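PDB 6TCV: endo-beta-N-acetylglucosaminidase F1 from Bacteroides thetaiotaomicron VPI-5482, which probably hydrolyses the bond between the two core N-acetylglucosamine residues of high-mannose N-glycans, releasing the glycan. Local coordinates for residues G170-V176 with W196-F202; N180-L185 with T232-L237. The protein carries 2 engineered substitutions. One frame throughout, in Å; residues are numbered along the deposited sequence.

In the fold
Both contacts belong to the (beta/alpha)8 barrel, one in its wall of strands, the other in the layer packed round that wall. Contact 1 pairs the parallel strands 169-175 and 198-209, is wholly buried, and combines a ladder of backbone hydrogen bonds with aromatic packing and, at one end, a carboxylate holding bound sugars. Contact 2 packs the 3-10 segment that follows strand 169-175 against helices 230-233 and 235-238; it lies farther from the centre of the chain, borders solvent at T232, and is mostly aliphatic, its polar bonds lying within each segment. The two meet directly on the outside of the barrel, where T184 touches F174 and V199, and L234 meets L201.

Contact 1: G170-V176 with W196-F202; sequences GYLFFEV and WDVVVLF. With NAG (2-acetamido-2-deoxy-beta-D-glucopyranose), chain B; MAN (alpha-D-mannopyranose), chain C; MAN (alpha-D-mannopyranose), chain D; BMA (beta-D-mannopyranose), chain E.
The first two strands of a (beta/alpha)8 barrel lie side by side here, with G170-E175 parallel to V198-F202 at a crossing angle of -22°. The ladder begins with V198 N donating to G170 O. L172 N then donates to V198 O and L172 O accepts from V200 N, F174 does the same with V200 O and F202 N, and V176 N to F202 O ends it. At the N-terminal end of the ladder the D197 carboxylate takes G170 N on OD1 at 3.0 Å, from above its plane, and the same oxygen forms a salt bridge with K163.

Y171, F173, E175, V198, V200 and F202 share the barrel interior. V200 sits between two rings, with CG2 3.5 Å from Y171 CE1 and CG1 alongside F173 CD2. The Y171 hydroxyl continues across the barrel to a hydrogen bond with T326. On the outer face, L172 lies over the W196 indole: CD2 stands 3.6 Å above the centre of the five-membered ring in a CH-pi contact, while CB covers the six-membered ring near CE3.

At the C-terminal end the strands reach the sugars of the bound high-mannose glycan. F202, whose CG is anti to the backbone N (chi1 -171°), turns its ring almost perpendicular to that of F173, and F202 CZ comes 3.3 Å from NAG O7. One face of F173 lies against V200 CG2 and the other meets the NAG methyl C8. E175, bent at chi2 (-93°), spreads its carboxylate among three sugars. E175 OE1 accepts from MAN O6 of chain D at 2.7 Å. E175 OE2 accepts from MAN O6 of chain C and, at 2.6 Å, from BMA O2.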
loop_
_atom_site.group_PDB
_atom_site.type_symbol
_atom_site.label_atom_id
_atom_site.label_comp_id
_atom_site.label_asym_id
_atom_site.label_seq_id
_atom_site.Cartn_x
_atom_site.Cartn_y
_atom_site.Cartn_z
ATOM N N GLY A 170 -7.117 -2.102 -8.192
ATOM C CA GLY A 170 -7.733 -3.062 -7.306
ATOM C C GLY A 170 -6.959 -3.318 -6.018
ATOM O O GLY A 170 -5.729 -3.331 -6.007
ATOM N N TYR A 171 -7.691 -3.552 -4.936
ATOM C CA TYR A 171 -7.159 -3.789 -3.582
ATOM C C TYR A 171 -7.884 -4.989 -3.002
ATOM O O TYR A 171 -9.096 -4.915 -2.764
ATOM C CB TYR A 171 -7.401 -2.525 -2.764
ATOM C CG TYR A 171 -6.718 -2.472 -1.408
ATOM C CD1 TYR A 171 -7.169 -3.200 -0.329
ATOM C CD2 TYR A 171 -5.635 -1.646 -1.216
ATOM C CE1 TYR A 171 -6.532 -3.135 0.916
ATOM C CE2 TYR A 171 -5.008 -1.563 0.048
ATOM C CZ TYR A 171 -5.467 -2.318 1.062
ATOM O OH TYR A 171 -4.882 -2.258 2.328
ATOM N N LEU A 172 -7.172 -6.095 -2.760
ATOM C CA LEU A 172 -7.803 -7.362 -2.423
ATOM C C LEU A 172 -7.252 -7.929 -1.121
ATOM O O LEU A 172 -6.055 -8.174 -1.017
ATOM C CB LEU A 172 -7.542 -8.373 -3.559
ATOM C CG LEU A 172 -8.254 -9.709 -3.410
ATOM C CD1 LEU A 172 -9.751 -9.513 -3.446
ATOM C CD2 LEU A 172 -7.810 -10.640 -4.552
ATOM N N PHE A 173 -8.129 -8.266 -0.199
ATOM C CA PHE A 173 -7.738 -8.978 1.017
ATOM C C PHE A 173 -7.956 -10.467 0.860
ATOM O O PHE A 173 -9.044 -10.893 0.485
ATOM C CB PHE A 173 -8.597 -8.569 2.216
ATOM C CG PHE A 173 -8.462 -7.166 2.715
ATOM C CD1 PHE A 173 -9.186 -6.130 2.142
ATOM C CD2 PHE A 173 -7.723 -6.888 3.884
ATOM C CE1 PHE A 173 -9.175 -4.858 2.694
ATOM C CE2 PHE A 173 -7.676 -5.586 4.384
ATOM C CZ PHE A 173 -8.401 -4.572 3.772
ATOM N N PHE A 174 -6.938 -11.268 1.197
ATOM C CA PHE A 174 -7.095 -12.713 1.349
ATOM C C PHE A 174 -7.169 -13.090 2.817
ATOM O O PHE A 174 -6.319 -12.674 3.620
ATOM C CB PHE A 174 -5.898 -13.458 0.774
ATOM C CG PHE A 174 -5.890 -13.493 -0.694
ATOM C CD1 PHE A 174 -6.627 -14.407 -1.375
ATOM C CD2 PHE A 174 -5.197 -12.525 -1.420
ATOM C CE1 PHE A 174 -6.657 -14.402 -2.789
ATOM C CE2 PHE A 174 -5.246 -12.532 -2.841
ATOM C CZ PHE A 174 -5.957 -13.449 -3.482
ATOM N N GLU A 175 -8.172 -13.903 3.172
ATOM C CA GLU A 175 -8.210 -14.546 4.484
ATOM C C GLU A 175 -7.237 -15.716 4.414
ATOM O O GLU A 175 -7.574 -16.820 4.003
ATOM C CB GLU A 175 -9.621 -14.997 4.812
ATOM C CG GLU A 175 -10.583 -13.897 5.193
ATOM C CD GLU A 175 -10.703 -13.604 6.684
ATOM O OE1 GLU A 175 -9.700 -13.769 7.421
ATOM O OE2 GLU A 175 -11.797 -13.216 7.120
ATOM N N VAL A 176 -5.979 -15.452 4.765
ATOM C CA VAL A 176 -4.916 -16.442 4.572
ATOM C C VAL A 176 -5.009 -17.613 5.512
ATOM O O VAL A 176 -4.284 -18.592 5.331
ATOM C CB VAL A 176 -3.528 -15.778 4.581
ATOM C CG1 VAL A 176 -3.395 -14.791 3.450
ATOM C CG2 VAL A 176 -3.178 -15.124 5.944
ATOM N N TRP A 196 -5.744 -7.233 -9.768
ATOM C CA TRP A 196 -5.560 -6.754 -8.390
ATOM C C TRP A 196 -4.153 -6.212 -8.191
ATOM O O TRP A 196 -3.188 -6.933 -7.957
ATOM C CB TRP A 196 -5.859 -7.851 -7.379
ATOM C CG TRP A 196 -7.248 -8.366 -7.469
ATOM C CD1 TRP A 196 -7.636 -9.559 -8.011
ATOM C CD2 TRP A 196 -8.460 -7.712 -7.040
ATOM N NE1 TRP A 196 -9.010 -9.683 -7.935
ATOM C CE2 TRP A 196 -9.536 -8.571 -7.338
ATOM C CE3 TRP A 196 -8.749 -6.500 -6.403
ATOM C CZ2 TRP A 196 -10.838 -8.255 -7.050
ATOM C CZ3 TRP A 196 -10.052 -6.210 -6.091
ATOM C CH2 TRP A 196 -11.073 -7.069 -6.418
ATOM N N ASP A 197 -4.040 -4.885 -8.233
ATOM C CA ASP A 197 -2.760 -4.179 -8.101
ATOM C C ASP A 197 -2.135 -4.391 -6.729
ATOM O O ASP A 197 -0.910 -4.405 -6.606
ATOM C CB ASP A 197 -2.990 -2.664 -8.280
ATOM C CG ASP A 197 -3.562 -2.310 -9.627
ATOM O OD1 ASP A 197 -4.734 -2.622 -9.890
ATOM O OD2 ASP A 197 -2.808 -1.681 -10.428
ATOM N N VAL A 198 -2.971 -4.469 -5.685
ATOM C CA VAL A 198 -2.531 -4.571 -4.289
ATOM C C VAL A 198 -3.298 -5.685 -3.606
ATOM O O VAL A 198 -4.520 -5.772 -3.765
ATOM C CB VAL A 198 -2.764 -3.235 -3.556
ATOM C CG1 VAL A 198 -2.413 -3.362 -2.087
ATOM C CG2 VAL A 198 -2.005 -2.105 -4.238
ATOM N N VAL A 199 -2.586 -6.549 -2.884
ATOM C CA VAL A 199 -3.209 -7.612 -2.100
ATOM C C VAL A 199 -2.721 -7.572 -0.672
ATOM O O VAL A 199 -1.605 -7.120 -0.417
ATOM C CB VAL A 199 -2.984 -8.992 -2.735
ATOM C CG1 VAL A 199 -3.423 -9.033 -4.210
ATOM C CG2 VAL A 199 -1.572 -9.456 -2.578
ATOM N N VAL A 200 -3.594 -7.952 0.244
ATOM C CA VAL A 200 -3.319 -7.953 1.673
ATOM C C VAL A 200 -3.383 -9.362 2.225
ATOM O O VAL A 200 -4.359 -10.097 2.001
ATOM C CB VAL A 200 -4.300 -7.044 2.416
ATOM C CG1 VAL A 200 -4.014 -7.038 3.913
ATOM C CG2 VAL A 200 -4.265 -5.640 1.882
ATOM N N LEU A 201 -2.367 -9.722 3.012
ATOM C CA LEU A 201 -2.361 -10.964 3.778
ATOM C C LEU A 201 -3.086 -10.717 5.085
ATOM O O LEU A 201 -2.515 -10.137 6.024
ATOM C CB LEU A 201 -0.931 -11.420 4.010
ATOM C CG LEU A 201 -0.050 -11.413 2.765
ATOM C CD1 LEU A 201 1.381 -11.839 3.145
ATOM C CD2 LEU A 201 -0.602 -12.261 1.628
ATOM N N PHE A 202 -4.362 -11.105 5.142
ATOM C CA PHE A 202 -5.230 -10.766 6.282
ATOM C C PHE A 202 -5.310 -12.003 7.172
ATOM O O PHE A 202 -5.902 -13.017 6.797
ATOM C CB PHE A 202 -6.605 -10.356 5.755
ATOM C CG PHE A 202 -7.514 -9.767 6.818
ATOM C CD1 PHE A 202 -7.397 -8.423 7.146
ATOM C CD2 PHE A 202 -8.516 -10.515 7.394
ATOM C CE1 PHE A 202 -8.244 -7.881 8.085
ATOM C CE2 PHE A 202 -9.370 -9.989 8.329
ATOM C CZ PHE A 202 -9.252 -8.666 8.657
HETATM C C1 NAG B . -14.735 -6.912 9.038
HETATM C C2 NAG B . -13.259 -7.263 9.056
HETATM C C3 NAG B . -12.968 -8.751 9.264
HETATM C C4 NAG B . -14.252 -9.556 9.200
HETATM C C5 NAG B . -15.037 -9.105 7.983
HETATM C C6 NAG B . -16.281 -9.937 7.700
HETATM C C7 NAG B . -11.493 -6.048 7.844
HETATM C C8 NAG B . -11.025 -5.582 6.479
HETATM N N2 NAG B . -12.612 -6.766 7.853
HETATM O O3 NAG B . -12.343 -8.941 10.537
HETATM O O4 NAG B . -13.891 -10.939 9.047
HETATM O O5 NAG B . -15.497 -7.750 8.162
HETATM O O6 NAG B . -17.008 -9.383 6.652
HETATM O O7 NAG B . -10.893 -5.769 8.889
HETATM C C1 MAN C . -15.323 -16.332 9.195
HETATM C C2 MAN C . -15.008 -17.806 9.389
HETATM C C3 MAN C . -13.548 -18.063 9.008
HETATM C C4 MAN C . -13.337 -17.575 7.576
HETATM C C5 MAN C . -13.727 -16.109 7.388
HETATM C C6 MAN C . -13.705 -15.625 5.941
HETATM O O2 MAN C . -15.794 -18.623 8.514
HETATM O O3 MAN C . -13.193 -19.437 9.156
HETATM O O4 MAN C . -11.964 -17.638 7.188
HETATM O O5 MAN C . -15.082 -15.927 7.857
HETATM O O6 MAN C . -13.967 -14.225 5.860
HETATM C C1 MAN D . -8.734 -15.002 13.513
HETATM C C2 MAN D . -7.320 -15.348 13.961
HETATM C C3 MAN D . -6.428 -14.139 13.730
HETATM C C4 MAN D . -6.506 -13.649 12.289
HETATM C C5 MAN D . -7.953 -13.422 11.862
HETATM C C6 MAN D . -8.098 -13.186 10.372
HETATM O O2 MAN D . -6.895 -16.517 13.225
HETATM O O3 MAN D . -5.074 -14.497 14.006
HETATM O O4 MAN D . -5.856 -12.384 12.177
HETATM O O5 MAN D . -8.733 -14.606 12.155
HETATM O O6 MAN D . -9.491 -13.047 10.030
HETATM C C1 BMA E . -14.576 -11.844 9.875
HETATM C C2 BMA E . -14.270 -13.259 9.419
HETATM C C3 BMA E . -14.961 -14.262 10.322
HETATM C C4 BMA E . -14.666 -13.970 11.791
HETATM C C5 BMA E . -14.905 -12.494 12.122
HETATM C C6 BMA E . -14.449 -12.108 13.506
HETATM O O2 BMA E . -12.847 -13.453 9.536
HETATM O O3 BMA E . -14.531 -15.606 10.103
HETATM O O4 BMA E . -15.521 -14.719 12.664
HETATM O O5 BMA E . -14.154 -11.665 11.210
HETATM O O6 BMA E . -13.050 -12.487 13.615
HETATM O O HOH W 1 -7.455 -15.340 7.581
#

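Contact 2: N180-L185 with T232-L237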
loop_
_atom_site.group_PDB
_atom_site.type_symbol
_atom_site.label_atom_id
_atom_site.label_comp_id
_atom_site.label_asym_id
_atom_site.label_seq_id
_atom_site.Cartn_x
_atom_site.Cartn_y
_atom_site.Cartn_z
ATOM N N ASN A 180 -4.915 -19.412 -0.302
ATOM C CA ASN A 180 -3.564 -19.105 -0.795
ATOM C C ASN A 180 -3.581 -17.805 -1.608
ATOM O O ASN A 180 -4.368 -17.687 -2.566
ATOM C CB ASN A 180 -3.155 -20.274 -1.690
ATOM C CG ASN A 180 -1.698 -20.246 -2.132
ATOM O OD1 ASN A 180 -1.078 -19.164 -2.237
ATOM N ND2 ASN A 180 -1.169 -21.407 -2.464
ATOM N N PRO A 181 -2.749 -16.811 -1.267
ATOM C CA PRO A 181 -2.742 -15.557 -2.026
ATOM C C PRO A 181 -2.253 -15.707 -3.438
ATOM O O PRO A 181 -2.457 -14.772 -4.232
ATOM C CB PRO A 181 -1.834 -14.652 -1.190
ATOM C CG PRO A 181 -0.883 -15.622 -0.473
ATOM C CD PRO A 181 -1.770 -16.808 -0.153
ATOM N N LEU A 182 -1.666 -16.828 -3.822
ATOM C CA LEU A 182 -1.369 -17.042 -5.233
ATOM C C LEU A 182 -2.623 -17.017 -6.084
ATOM O O LEU A 182 -2.508 -16.793 -7.300
ATOM C CB LEU A 182 -0.582 -18.350 -5.442
ATOM C CG LEU A 182 0.877 -18.302 -4.935
ATOM C CD1 LEU A 182 1.473 -19.689 -5.167
ATOM C CD2 LEU A 182 1.751 -17.261 -5.563
ATOM N N ASN A 183 -3.807 -17.195 -5.485
ATOM C CA ASN A 183 -5.082 -17.030 -6.196
ATOM C C ASN A 183 -5.260 -15.637 -6.776
ATOM O O ASN A 183 -6.134 -15.460 -7.624
ATOM C CB ASN A 183 -6.233 -17.466 -5.285
ATOM C CG ASN A 183 -6.331 -18.934 -5.223
ATOM O OD1 ASN A 183 -6.521 -19.622 -6.236
ATOM N ND2 ASN A 183 -6.196 -19.468 -4.012
ATOM N N THR A 184 -4.432 -14.664 -6.421
ATOM C CA THR A 184 -4.399 -13.409 -7.161
ATOM C C THR A 184 -4.297 -13.669 -8.658
ATOM O O THR A 184 -4.874 -12.929 -9.480
ATOM C CB THR A 184 -3.186 -12.602 -6.704
ATOM O OG1 THR A 184 -3.275 -12.299 -5.308
ATOM C CG2 THR A 184 -3.037 -11.279 -7.427
ATOM N N LEU A 185 -3.529 -14.689 -9.047
ATOM C CA LEU A 185 -3.250 -14.983 -10.450
ATOM C C LEU A 185 -4.448 -15.564 -11.178
ATOM O O LEU A 185 -4.395 -15.670 -12.413
ATOM C CB LEU A 185 -2.018 -15.866 -10.571
ATOM C CG LEU A 185 -0.769 -15.267 -9.974
ATOM C CD1 LEU A 185 0.378 -16.278 -10.132
ATOM C CD2 LEU A 185 -0.420 -13.877 -10.503
ATOM N N THR A 232 8.257 -18.822 -2.338
ATOM C CA THR A 232 7.402 -19.606 -3.220
ATOM C C THR A 232 5.953 -19.191 -3.202
ATOM O O THR A 232 5.264 -19.479 -4.180
ATOM C CB THR A 232 7.517 -21.073 -2.947
ATOM O OG1 THR A 232 7.174 -21.309 -1.616
ATOM C CG2 THR A 232 8.971 -21.543 -3.103
ATOM N N LEU A 233 5.455 -18.562 -2.135
ATOM C CA LEU A 233 4.041 -18.258 -2.018
ATOM C C LEU A 233 3.676 -16.773 -2.106
ATOM O O LEU A 233 2.502 -16.465 -2.320
ATOM C CB LEU A 233 3.464 -18.854 -0.714
ATOM C CG LEU A 233 3.583 -20.368 -0.672
ATOM C CD1 LEU A 233 3.053 -20.845 0.706
ATOM C CD2 LEU A 233 2.780 -21.054 -1.750
ATOM N N LEU A 234 4.650 -15.853 -2.051
ATOM C CA LEU A 234 4.360 -14.417 -2.104
ATOM C C LEU A 234 5.158 -13.718 -3.198
ATOM O O LEU A 234 4.601 -12.971 -4.006
ATOM C CB LEU A 234 4.677 -13.724 -0.766
ATOM C CG LEU A 234 3.956 -14.303 0.418
ATOM C CD1 LEU A 234 4.391 -13.545 1.676
ATOM C CD2 LEU A 234 2.470 -14.212 0.284
ATOM N N GLN A 235 6.439 -13.998 -3.307
ATOM C CA GLN A 235 7.275 -13.319 -4.297
ATOM C C GLN A 235 6.831 -13.558 -5.733
ATOM O O GLN A 235 7.053 -12.652 -6.571
ATOM C CB GLN A 235 8.753 -13.672 -4.090
ATOM C CG GLN A 235 9.309 -13.223 -2.730
ATOM C CD GLN A 235 9.160 -11.754 -2.395
ATOM O OE1 GLN A 235 9.300 -10.915 -3.268
ATOM N NE2 GLN A 235 8.779 -11.436 -1.169
ATOM N N PRO A 236 6.209 -14.698 -6.108
ATOM C CA PRO A 236 5.746 -14.817 -7.511
ATOM C C PRO A 236 4.758 -13.727 -7.880
ATOM O O PRO A 236 4.661 -13.351 -9.049
ATOM C CB PRO A 236 5.114 -16.215 -7.572
ATOM C CG PRO A 236 5.831 -16.979 -6.469
ATOM C CD PRO A 236 6.039 -15.960 -5.366
ATOM N N LEU A 237 3.995 -13.221 -6.924
ATOM C CA LEU A 237 3.107 -12.103 -7.180
ATOM C C LEU A 237 3.873 -10.812 -7.397
ATOM O O LEU A 237 3.567 -10.029 -8.305
ATOM C CB LEU A 237 2.125 -11.926 -6.057
ATOM C CG LEU A 237 1.298 -13.135 -5.639
ATOM C CD1 LEU A 237 0.377 -12.769 -4.479
ATOM C CD2 LEU A 237 0.531 -13.619 -6.857
#
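The 3-10 segment P181-L185 runs past the junction of helices 230-233 and 235-238, and the backbones come nearest at L182 and L233, whose CA atoms are 6.4 Å apart. The 3-10 segment is tied up from within. N180 OD1 accepts from L182 N, making an Asx turn, and P181 O is gripped twice, by T184 N and by T184 OG1 at 2.8 Å, the hydroxyl approaching nearly along the C=O direction.

L182 reaches across toward T232-L237. Its CD1 meets L233 CD2, the two side chains crossing at about a right angle, while CD2 reaches P236 CB and L237 CD2. That same L182 CD2 is 3.4 Å from L233 O, a buried carbonyl oxygen that finds no hydrogen-bonding partner; P236, three residues on, has no N-H to offer it, and L237 N is taken by L234 O. With an alanine in place of L182, a gap would probably open beside this carbonyl, and the L233 methyl and the P236 ring would lose their apolar neighbour.

L237 points at the 3-10 segment; chi1 of -53° sends CG toward it, and the two methyls then divide. L237 CD1 lies 3.5 Å from P181 O and near T184 OG1, and L237 CD2 rests 3.8 Å from L185 CG. P181 CG touches L234 CD2 at 3.7 Å.

Behind the 3-10 segment, P181 and T184 pack on F174, and T184 also on V199, so the side chains here lie against the outer surface of two neighbouring strands. The segment lies on the connection where a (beta/alpha)8 barrel usually has its first helix, and it packs with the helices before strand 243-249 outside the barrel wall.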